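Local structure of kelch repeat and BTB domain-containing protein A55 (Vaccinia virus WR, 6I2M) at residues 111-115 with 135-141; 124-128 with 156-162; 143-147 with 168-172. The protein probably acts as a substrate-specific adapter of CUL3-containing E3 ubiquitin ligases, its BTB domain contacting CUL3 and its Kelch repeats probably recruiting host targets for degradation. All blocks are in the same frame, centred on the assembly; numbering follows the deposited sequence.

Interaction 1 (111-115 with 135-141)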
loop_
_atom_site.group_PDB
_atom_site.type_symbol
_atom_site.label_atom_id
_atom_site.label_comp_id
_atom_site.label_asym_id
_atom_site.label_seq_id
_atom_site.Cartn_x
_atom_site.Cartn_y
_atom_site.Cartn_z
ATOM N N GLU A 111 -3.057 -1.007 -21.826
ATOM C CA GLU A 111 -3.740 -0.309 -22.922
ATOM C C GLU A 111 -2.988 0.956 -23.334
ATOM O O GLU A 111 -2.814 1.190 -24.530
ATOM C CB GLU A 111 -5.193 0.031 -22.555
ATOM C CG GLU A 111 -6.166 -1.121 -22.749
ATOM C CD GLU A 111 -7.640 -0.783 -22.606
ATOM O OE1 GLU A 111 -7.990 0.043 -21.731
ATOM O OE2 GLU A 111 -8.448 -1.362 -23.366
ATOM N N ASN A 112 -2.511 1.746 -22.343
ATOM C CA ASN A 112 -1.747 2.977 -22.566
ATOM C C ASN A 112 -0.417 2.710 -23.270
ATOM O O ASN A 112 -0.012 3.514 -24.106
ATOM C CB ASN A 112 -1.525 3.743 -21.256
ATOM C CG ASN A 112 -2.762 4.381 -20.661
ATOM O OD1 ASN A 112 -3.823 4.494 -21.291
ATOM N ND2 ASN A 112 -2.648 4.822 -19.419
ATOM N N TYR A 113 0.245 1.578 -22.945
ATOM C CA TYR A 113 1.515 1.155 -23.550
ATOM C C TYR A 113 1.299 0.735 -25.010
ATOM O O TYR A 113 2.132 1.055 -25.860
ATOM C CB TYR A 113 2.146 0.005 -22.740
ATOM C CG TYR A 113 3.538 -0.389 -23.191
ATOM C CD1 TYR A 113 3.729 -1.384 -24.146
ATOM C CD2 TYR A 113 4.667 0.208 -22.636
ATOM C CE1 TYR A 113 5.007 -1.759 -24.556
ATOM C CE2 TYR A 113 5.952 -0.160 -23.038
ATOM C CZ TYR A 113 6.116 -1.145 -24.000
ATOM O OH TYR A 113 7.379 -1.512 -24.402
ATOM N N ILE A 114 0.194 0.010 -25.288
ATOM C CA ILE A 114 -0.183 -0.470 -26.621
ATOM C C ILE A 114 -0.522 0.715 -27.543
ATOM O O ILE A 114 -0.017 0.765 -28.663
ATOM C CB ILE A 114 -1.299 -1.564 -26.546
ATOM C CG1 ILE A 114 -0.738 -2.875 -25.935
ATOM C CG2 ILE A 114 -1.945 -1.838 -27.920
ATOM C CD1 ILE A 114 -1.770 -3.817 -25.282
ATOM N N LEU A 115 -1.334 1.676 -27.051
ATOM C CA LEU A 115 -1.737 2.881 -27.791
ATOM C C LEU A 115 -0.553 3.818 -28.088
ATOM O O LEU A 115 -0.516 4.430 -29.157
ATOM C CB LEU A 115 -2.843 3.646 -27.039
ATOM C CG LEU A 115 -4.231 2.998 -26.991
ATOM C CD1 LEU A 115 -5.000 3.453 -25.765
ATOM C CD2 LEU A 115 -5.030 3.299 -28.245
ATOM N N ASN A 135 -11.914 -6.184 -27.778
ATOM C CA ASN A 135 -11.426 -4.909 -27.250
ATOM C C ASN A 135 -11.601 -3.833 -28.326
ATOM O O ASN A 135 -10.675 -3.572 -29.096
ATOM C CB ASN A 135 -9.962 -5.030 -26.790
ATOM C CG ASN A 135 -9.475 -3.883 -25.935
ATOM O OD1 ASN A 135 -9.423 -2.723 -26.358
ATOM N ND2 ASN A 135 -9.082 -4.187 -24.709
ATOM N N LYS A 136 -12.806 -3.224 -28.379
ATOM C CA LYS A 136 -13.198 -2.191 -29.350
ATOM C C LYS A 136 -12.340 -0.916 -29.311
ATOM O O LYS A 136 -12.269 -0.207 -30.317
ATOM C CB LYS A 136 -14.689 -1.846 -29.208
ATOM C CG LYS A 136 -15.600 -2.782 -29.988
ATOM C CD LYS A 136 -17.066 -2.376 -29.876
ATOM C CE LYS A 136 -17.957 -3.140 -30.830
ATOM N NZ LYS A 136 -18.167 -4.550 -30.401
ATOM N N LYS A 137 -11.688 -0.634 -28.161
ATOM C CA LYS A 137 -10.814 0.523 -27.959
ATOM C C LYS A 137 -9.547 0.390 -28.815
ATOM O O LYS A 137 -9.229 1.302 -29.580
ATOM C CB LYS A 137 -10.461 0.676 -26.467
ATOM C CG LYS A 137 -9.788 1.995 -26.114
ATOM C CD LYS A 137 -9.345 2.018 -24.662
ATOM C CE LYS A 137 -8.637 3.303 -24.316
ATOM N NZ LYS A 137 -8.185 3.315 -22.901
ATOM N N ILE A 138 -8.842 -0.753 -28.694
ATOM C CA ILE A 138 -7.624 -1.045 -29.453
ATOM C C ILE A 138 -7.986 -1.463 -30.895
ATOM O O ILE A 138 -7.248 -1.118 -31.819
ATOM C CB ILE A 138 -6.699 -2.050 -28.691
ATOM C CG1 ILE A 138 -6.183 -1.411 -27.375
ATOM C CG2 ILE A 138 -5.513 -2.536 -29.558
ATOM C CD1 ILE A 138 -5.694 -2.378 -26.306
ATOM N N GLU A 139 -9.147 -2.141 -31.087
ATOM C CA GLU A 139 -9.647 -2.584 -32.399
ATOM C C GLU A 139 -9.826 -1.426 -33.379
ATOM O O GLU A 139 -9.501 -1.578 -34.556
ATOM C CB GLU A 139 -10.958 -3.372 -32.256
ATOM C CG GLU A 139 -11.061 -4.562 -33.195
ATOM C CD GLU A 139 -11.860 -4.372 -34.472
ATOM O OE1 GLU A 139 -12.165 -3.211 -34.834
ATOM O OE2 GLU A 139 -12.180 -5.395 -35.118
ATOM N N SER A 140 -10.322 -0.272 -32.892
ATOM C CA SER A 140 -10.526 0.936 -33.693
ATOM C C SER A 140 -9.197 1.653 -33.961
ATOM O O SER A 140 -8.985 2.131 -35.076
ATOM C CB SER A 140 -11.506 1.880 -33.005
ATOM O OG SER A 140 -12.784 1.283 -32.851
ATOM N N ALA A 141 -8.309 1.719 -32.943
ATOM C CA ALA A 141 -6.997 2.370 -33.013
ATOM C C ALA A 141 -6.019 1.648 -33.944
ATOM O O ALA A 141 -5.303 2.309 -34.700
ATOM C CB ALA A 141 -6.403 2.501 -31.622
#
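Glu111 and Ile138 meet along their hydrocarbon parts, Glu111 CG lying 3.8 Å from Ile138 CD1, where a helix of the BTB domain runs beside one of the BACK domain. Helix 104-116 and helix 136-147 are almost parallel here, their local axes 4° apart and 11.0 Å from each other at closest approach. A spacing this wide leaves room for whole side chains between the backbones, and long or branched ones bridge it.

Ile138 is the apolar hub. Its CD1 supports the Glu111 chain, while Ile138 CG2 is 4.0 Å from Ile114 CG2, the two isoleucines crossing at about a right angle. Leu95 of helix 91-101 touches Glu111, Ile114 and Ile138, giving the buried side of the contact an apolar backing that suits isoleucine side chains and the methylenes of Glu111.

Glu111 takes its charge to the more exposed side. CG stands beside the backbone N (chi1 -82°) and the chain then extends, carrying the carboxylate to the start of the opposing helix. There its two oxygens divide the work: Glu111 OE2 accepts from Asn135 ND2 at 3.2 Å, with the carboxylate and amide planes 79° apart, and Glu111 OE1 forms a long, weak salt bridge with Lys137 NZ at 3.5 Å.

Leu115 fills the next turn with its two methyl branches. Leu115 CD1 rests on the stretched Lys137 chain, 3.9 Å from Lys137 CE; lysine suits the place because its methylenes pack on the leucine while its ammonium faces Glu111. Leu115 CD2 sits 3.7 Å from Ala141 CB, a small residue that lets the leucine come close.

Asn135 is also the N-cap of helix 136-147: while its ND2 donates to Glu111, its OD1 accepts from Ile138 N at 3.1 Å.

Interaction 2 (124-128 with 156-162)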
loop_
_atom_site.group_PDB
_atom_site.type_symbol
_atom_site.label_atom_id
_atom_site.label_comp_id
_atom_site.label_asym_id
_atom_site.label_seq_id
_atom_site.Cartn_x
_atom_site.Cartn_y
_atom_site.Cartn_z
ATOM N N ILE A 124 -0.776 -4.210 -37.208
ATOM C CA ILE A 124 -1.209 -5.364 -38.001
ATOM C C ILE A 124 -1.500 -6.592 -37.101
ATOM O O ILE A 124 -2.459 -7.322 -37.360
ATOM C CB ILE A 124 -0.197 -5.641 -39.162
ATOM C CG1 ILE A 124 -0.725 -6.703 -40.151
ATOM C CG2 ILE A 124 1.222 -5.972 -38.661
ATOM C CD1 ILE A 124 -0.458 -6.378 -41.603
ATOM N N ASP A 125 -0.716 -6.766 -36.018
ATOM C CA ASP A 125 -0.856 -7.858 -35.055
ATOM C C ASP A 125 -1.891 -7.547 -33.966
ATOM O O ASP A 125 -2.631 -8.446 -33.561
ATOM C CB ASP A 125 0.514 -8.197 -34.433
ATOM C CG ASP A 125 0.520 -9.364 -33.462
ATOM O OD1 ASP A 125 -0.076 -10.416 -33.789
ATOM O OD2 ASP A 125 1.139 -9.234 -32.386
ATOM N N PHE A 126 -1.942 -6.281 -33.495
ATOM C CA PHE A 126 -2.861 -5.836 -32.444
ATOM C C PHE A 126 -4.335 -5.783 -32.875
ATOM O O PHE A 126 -5.211 -5.815 -32.008
ATOM C CB PHE A 126 -2.415 -4.494 -31.838
ATOM C CG PHE A 126 -1.256 -4.616 -30.877
ATOM C CD1 PHE A 126 -1.437 -5.145 -29.605
ATOM C CD2 PHE A 126 0.015 -4.190 -31.240
ATOM C CE1 PHE A 126 -0.361 -5.266 -28.720
ATOM C CE2 PHE A 126 1.090 -4.306 -30.352
ATOM C CZ PHE A 126 0.894 -4.840 -29.096
ATOM N N TYR A 127 -4.612 -5.717 -34.195
ATOM C CA TYR A 127 -5.981 -5.694 -34.721
ATOM C C TYR A 127 -6.642 -7.070 -34.609
ATOM O O TYR A 127 -7.768 -7.159 -34.118
ATOM C CB TYR A 127 -6.020 -5.165 -36.169
ATOM C CG TYR A 127 -7.366 -5.310 -36.850
ATOM C CD1 TYR A 127 -8.392 -4.401 -36.616
ATOM C CD2 TYR A 127 -7.606 -6.353 -37.742
ATOM C CE1 TYR A 127 -9.634 -4.535 -37.237
ATOM C CE2 TYR A 127 -8.846 -6.501 -38.363
ATOM C CZ TYR A 127 -9.856 -5.586 -38.112
ATOM O OH TYR A 127 -11.075 -5.723 -38.731
ATOM N N ILE A 128 -5.941 -8.133 -35.071
ATOM C CA ILE A 128 -6.399 -9.533 -35.033
ATOM C C ILE A 128 -6.589 -9.974 -33.566
ATOM O O ILE A 128 -7.505 -10.743 -33.266
ATOM C CB ILE A 128 -5.439 -10.472 -35.838
ATOM C CG1 ILE A 128 -5.121 -9.891 -37.242
ATOM C CG2 ILE A 128 -6.009 -11.900 -35.954
ATOM C CD1 ILE A 128 -3.812 -10.384 -37.884
ATOM N N ASP A 156 4.292 -6.510 -45.965
ATOM C CA ASP A 156 4.672 -6.975 -44.625
ATOM C C ASP A 156 4.372 -8.471 -44.428
ATOM O O ASP A 156 3.479 -9.013 -45.084
ATOM C CB ASP A 156 3.971 -6.121 -43.546
ATOM C CG ASP A 156 4.497 -6.288 -42.131
ATOM O OD1 ASP A 156 5.701 -6.030 -41.909
ATOM O OD2 ASP A 156 3.699 -6.657 -41.242
ATOM N N GLU A 157 5.136 -9.130 -43.533
ATOM C CA GLU A 157 5.033 -10.558 -43.203
ATOM C C GLU A 157 3.686 -10.951 -42.583
ATOM O O GLU A 157 3.137 -11.995 -42.938
ATOM C CB GLU A 157 6.177 -10.977 -42.260
ATOM C CG GLU A 157 7.559 -10.967 -42.890
ATOM C CD GLU A 157 8.687 -11.264 -41.921
ATOM O OE1 GLU A 157 8.826 -12.439 -41.509
ATOM O OE2 GLU A 157 9.436 -10.322 -41.576
ATOM N N ASN A 158 3.163 -10.118 -41.660
ATOM C CA ASN A 158 1.913 -10.349 -40.926
ATOM C C ASN A 158 0.622 -10.104 -41.739
ATOM O O ASN A 158 -0.471 -10.341 -41.219
ATOM C CB ASN A 158 1.893 -9.525 -39.630
ATOM C CG ASN A 158 3.060 -9.777 -38.703
ATOM O OD1 ASN A 158 3.219 -10.865 -38.136
ATOM N ND2 ASN A 158 3.897 -8.767 -38.520
ATOM N N PHE A 159 0.748 -9.655 -43.006
ATOM C CA PHE A 159 -0.381 -9.364 -43.899
ATOM C C PHE A 159 -1.237 -10.587 -44.253
ATOM O O PHE A 159 -2.441 -10.439 -44.478
ATOM C CB PHE A 159 0.107 -8.648 -45.170
ATOM C CG PHE A 159 -0.978 -8.015 -46.012
ATOM C CD1 PHE A 159 -1.715 -6.936 -45.533
ATOM C CD2 PHE A 159 -1.241 -8.476 -47.295
ATOM C CE1 PHE A 159 -2.716 -6.351 -46.312
ATOM C CE2 PHE A 159 -2.234 -7.881 -48.077
ATOM C CZ PHE A 159 -2.973 -6.832 -47.578
ATOM N N LYS A 160 -0.621 -11.783 -44.288
ATOM C CA LYS A 160 -1.283 -13.054 -44.605
ATOM C C LYS A 160 -2.294 -13.508 -43.536
ATOM O O LYS A 160 -3.243 -14.223 -43.863
ATOM C CB LYS A 160 -0.250 -14.162 -44.902
ATOM C CG LYS A 160 0.761 -14.421 -43.780
ATOM C CD LYS A 160 1.765 -15.498 -44.157
ATOM C CE LYS A 160 2.761 -15.741 -43.050
ATOM N NZ LYS A 160 3.707 -16.833 -43.391
ATOM N N TYR A 161 -2.088 -13.090 -42.270
ATOM C CA TYR A 161 -2.941 -13.450 -41.132
ATOM C C TYR A 161 -4.286 -12.707 -41.095
ATOM O O TYR A 161 -5.200 -13.161 -40.401
ATOM C CB TYR A 161 -2.182 -13.287 -39.802
ATOM C CG TYR A 161 -0.930 -14.135 -39.705
ATOM C CD1 TYR A 161 -1.001 -15.481 -39.359
ATOM C CD2 TYR A 161 0.325 -13.588 -39.951
ATOM C CE1 TYR A 161 0.148 -16.267 -39.273
ATOM C CE2 TYR A 161 1.482 -14.362 -39.863
ATOM C CZ TYR A 161 1.389 -15.703 -39.525
ATOM O OH TYR A 161 2.524 -16.471 -39.439
ATOM N N LEU A 162 -4.411 -11.583 -41.838
ATOM C CA LEU A 162 -5.644 -10.789 -41.903
ATOM C C LEU A 162 -6.744 -11.547 -42.647
ATOM O O LEU A 162 -6.535 -11.995 -43.778
ATOM C CB LEU A 162 -5.398 -9.403 -42.534
ATOM C CG LEU A 162 -4.609 -8.393 -41.691
ATOM C CD1 LEU A 162 -3.948 -7.360 -42.569
ATOM C CD2 LEU A 162 -5.496 -7.706 -40.659
#
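Ile124 is the main bump, projecting from helix 120-132 into a hollow formed by 156-162, which connects helix 150-153 to helix 164-171. Its CG1 branch is anti to the backbone N (chi1 -171°) and carries Ile124 CD1 between Leu162 CD1, 3.8 Å away, and the rim of the Phe159 ring, which CD1 approaches near the ring plane. The other branch, Ile124 CG2, faces the Asp156-Asn158 end: it lies 3.7 Å from Asn158 CB and 3.6 Å from Asp156 OD2. Asn158 ND2 makes a weak hydrogen bond to Asp156 OD2 beside it.

One turn on, Leu162 is the bump: its CD2 enters the notch between Tyr127 and Ile128, 3.8 Å from Tyr127 CD2 and 4.1 Å from Ile128 CG1. The tip of Ile128, CD1, then leans on Tyr161 CB at 3.8 Å, while the Tyr161 ring itself turns outward from the helix.

Trp191 of helix 184-195 packs edge-to-face with Phe159 and donates through NE1 to Leu162 O. Across 124-128 and 156-162 the contact is van der Waals in kind, which implies that it depends on complementary shape and burial of hydrocarbon rather than on directional bonds.

Interaction 3 (143-147 with 168-172); sequences FNTIL and IKILS
Phe143 slides its ring in between Lys169 and Leu147, with Lys169 CE over one face and Leu147 CD1 over the other. The side chain is anti to its own backbone nitrogen (chi1 -175°), which sends the ring across to 168-172. The CE1-CZ side of the ring does the touching, with the Lys169 carbonyl carbon at its edge: Phe143 CE1 is 3.7 Å from Lys169 CG and equally 3.7 Å from Ile170 CG1, and Phe143 CZ comes to 3.3 Å from Lys169 O.

Lys169 suits this place because it is two things at once. Its extended chain passes the CE1 rim with CG and CD before CE comes over the face, and Lys169 NZ stands 5.0 Å from the centroid of the Phe143 ring, 26° off the normal, as an off-centre cation-pi partner. The stronger polar hold on NZ is the salt bridge to Glu139, one helical turn before Phe143.

These are neighbouring parts of the helical BACK domain: helix 136-147 reaches its C-terminal end here and packs against the last turn of helix 164-171. Ile170 is the buried residue between them. Its two branches serve three neighbours: on the longer one CG1 meets Phe143 and Ile170 CD1 reaches Ile146 CG2 at 3.9 Å, with the two side chains crossing at about a right angle; the other, Ile170 CG2, lies 3.8 Å from Leu147 CD1. Ile150 of helix 150-153 also touches it.

Leu147, at the end of its helix, presses additionally on Met175 and Leu176, and its backbone is hydrogen-bonded to Asn177. The other branch of Ile146 ends in CD1, which packs on Tyr127 of helix 120-132.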
loop_
_atom_site.group_PDB
_atom_site.type_symbol
_atom_site.label_atom_id
_atom_site.label_comp_id
_atom_site.label_asym_id
_atom_site.label_seq_id
_atom_site.Cartn_x
_atom_site.Cartn_y
_atom_site.Cartn_z
ATOM N N PHE A 143 -6.950 -0.370 -36.377
ATOM C CA PHE A 143 -7.605 -0.260 -37.682
ATOM C C PHE A 143 -7.189 1.052 -38.356
ATOM O O PHE A 143 -6.869 1.044 -39.545
ATOM C CB PHE A 143 -9.133 -0.329 -37.516
ATOM C CG PHE A 143 -9.942 -0.342 -38.790
ATOM C CD1 PHE A 143 -10.169 -1.528 -39.477
ATOM C CD2 PHE A 143 -10.526 0.822 -39.274
ATOM C CE1 PHE A 143 -10.935 -1.544 -40.646
ATOM C CE2 PHE A 143 -11.291 0.808 -40.444
ATOM C CZ PHE A 143 -11.490 -0.376 -41.122
ATOM N N ASN A 144 -7.170 2.165 -37.587
ATOM C CA ASN A 144 -6.770 3.492 -38.066
ATOM C C ASN A 144 -5.284 3.529 -38.435
ATOM O O ASN A 144 -4.920 4.164 -39.426
ATOM C CB ASN A 144 -7.094 4.574 -37.026
ATOM C CG ASN A 144 -8.567 4.790 -36.761
ATOM O OD1 ASN A 144 -9.410 4.777 -37.668
ATOM N ND2 ASN A 144 -8.907 5.012 -35.500
ATOM N N THR A 145 -4.435 2.835 -37.647
ATOM C CA THR A 145 -2.987 2.754 -37.862
ATOM C C THR A 145 -2.667 1.835 -39.064
ATOM O O THR A 145 -1.647 2.042 -39.724
ATOM C CB THR A 145 -2.256 2.391 -36.556
ATOM O OG1 THR A 145 -2.820 3.146 -35.484
ATOM C CG2 THR A 145 -0.756 2.669 -36.619
ATOM N N ILE A 146 -3.552 0.857 -39.368
ATOM C CA ILE A 146 -3.411 -0.033 -40.529
ATOM C C ILE A 146 -3.742 0.766 -41.797
ATOM O O ILE A 146 -2.987 0.707 -42.768
ATOM C CB ILE A 146 -4.256 -1.340 -40.379
ATOM C CG1 ILE A 146 -3.485 -2.385 -39.553
ATOM C CG2 ILE A 146 -4.687 -1.935 -41.743
ATOM C CD1 ILE A 146 -4.344 -3.447 -38.910
ATOM N N LEU A 147 -4.852 1.530 -41.758
ATOM C CA LEU A 147 -5.350 2.368 -42.850
ATOM C C LEU A 147 -4.384 3.494 -43.250
ATOM O O LEU A 147 -4.331 3.844 -44.429
ATOM C CB LEU A 147 -6.745 2.922 -42.500
ATOM C CG LEU A 147 -7.955 2.230 -43.156
ATOM C CD1 LEU A 147 -8.166 0.818 -42.624
ATOM C CD2 LEU A 147 -9.217 3.028 -42.928
ATOM N N ILE A 168 -12.468 -6.671 -46.259
ATOM C CA ILE A 168 -13.690 -6.008 -46.725
ATOM C C ILE A 168 -13.903 -4.726 -45.903
ATOM O O ILE A 168 -14.179 -3.680 -46.486
ATOM C CB ILE A 168 -14.920 -6.975 -46.696
ATOM C CG1 ILE A 168 -14.726 -8.151 -47.685
ATOM C CG2 ILE A 168 -16.244 -6.235 -46.985
ATOM C CD1 ILE A 168 -15.515 -9.437 -47.354
ATOM N N LYS A 169 -13.718 -4.808 -44.564
ATOM C CA LYS A 169 -13.854 -3.702 -43.608
ATOM C C LYS A 169 -12.871 -2.554 -43.897
ATOM O O LYS A 169 -13.245 -1.387 -43.761
ATOM C CB LYS A 169 -13.676 -4.218 -42.167
ATOM C CG LYS A 169 -14.210 -3.277 -41.092
ATOM C CD LYS A 169 -13.844 -3.753 -39.696
ATOM C CE LYS A 169 -14.266 -2.763 -38.639
ATOM N NZ LYS A 169 -13.853 -3.201 -37.280
ATOM N N ILE A 170 -11.627 -2.891 -44.294
ATOM C CA ILE A 170 -10.563 -1.933 -44.615
ATOM C C ILE A 170 -10.885 -1.149 -45.908
ATOM O O ILE A 170 -10.838 0.083 -45.900
ATOM C CB ILE A 170 -9.167 -2.642 -44.635
ATOM C CG1 ILE A 170 -8.687 -2.959 -43.197
ATOM C CG2 ILE A 170 -8.107 -1.826 -45.393
ATOM C CD1 ILE A 170 -7.652 -4.104 -43.062
ATOM N N LEU A 171 -11.231 -1.867 -46.995
ATOM C CA LEU A 171 -11.541 -1.296 -48.312
ATOM C C LEU A 171 -12.961 -0.705 -48.429
ATOM O O LEU A 171 -13.216 0.061 -49.361
ATOM C CB LEU A 171 -11.323 -2.357 -49.415
ATOM C CG LEU A 171 -9.919 -2.965 -49.551
ATOM C CD1 LEU A 171 -9.986 -4.361 -50.136
ATOM C CD2 LEU A 171 -9.009 -2.086 -50.397
ATOM N N SER A 172 -13.867 -1.066 -47.489
ATOM C CA SER A 172 -15.292 -0.705 -47.404
ATOM C C SER A 172 -15.680 0.699 -47.900
ATOM O O SER A 172 -16.492 0.793 -48.825
ATOM C CB SER A 172 -15.808 -0.897 -45.980
ATOM O OG SER A 172 -17.226 -0.875 -45.929
#

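Overall arrangement
Helix 136-147 is the shared element: its first half packs on helix 104-116 in interaction 1, its last turns on helix 164-171 in interaction 3, their centres about 15 Å apart. Glu139 OE1 joins these two by a salt bridge to Lys169 NZ, 3.0 Å long. Interaction 2 uses the preceding helix 120-132; its centre is about 16 Å from interaction 1 and 12 Å from interaction 3. Phe126 touches Ile114, and Tyr127 packs on Phe143. Along the chain interaction 1 closes before interaction 3 opens, while interaction 2 alternates with both. Together they form continuous helical packing from the BTB into the BACK domain, which probably helps position the CUL3-binding BTB domain relative to the Kelch repeats.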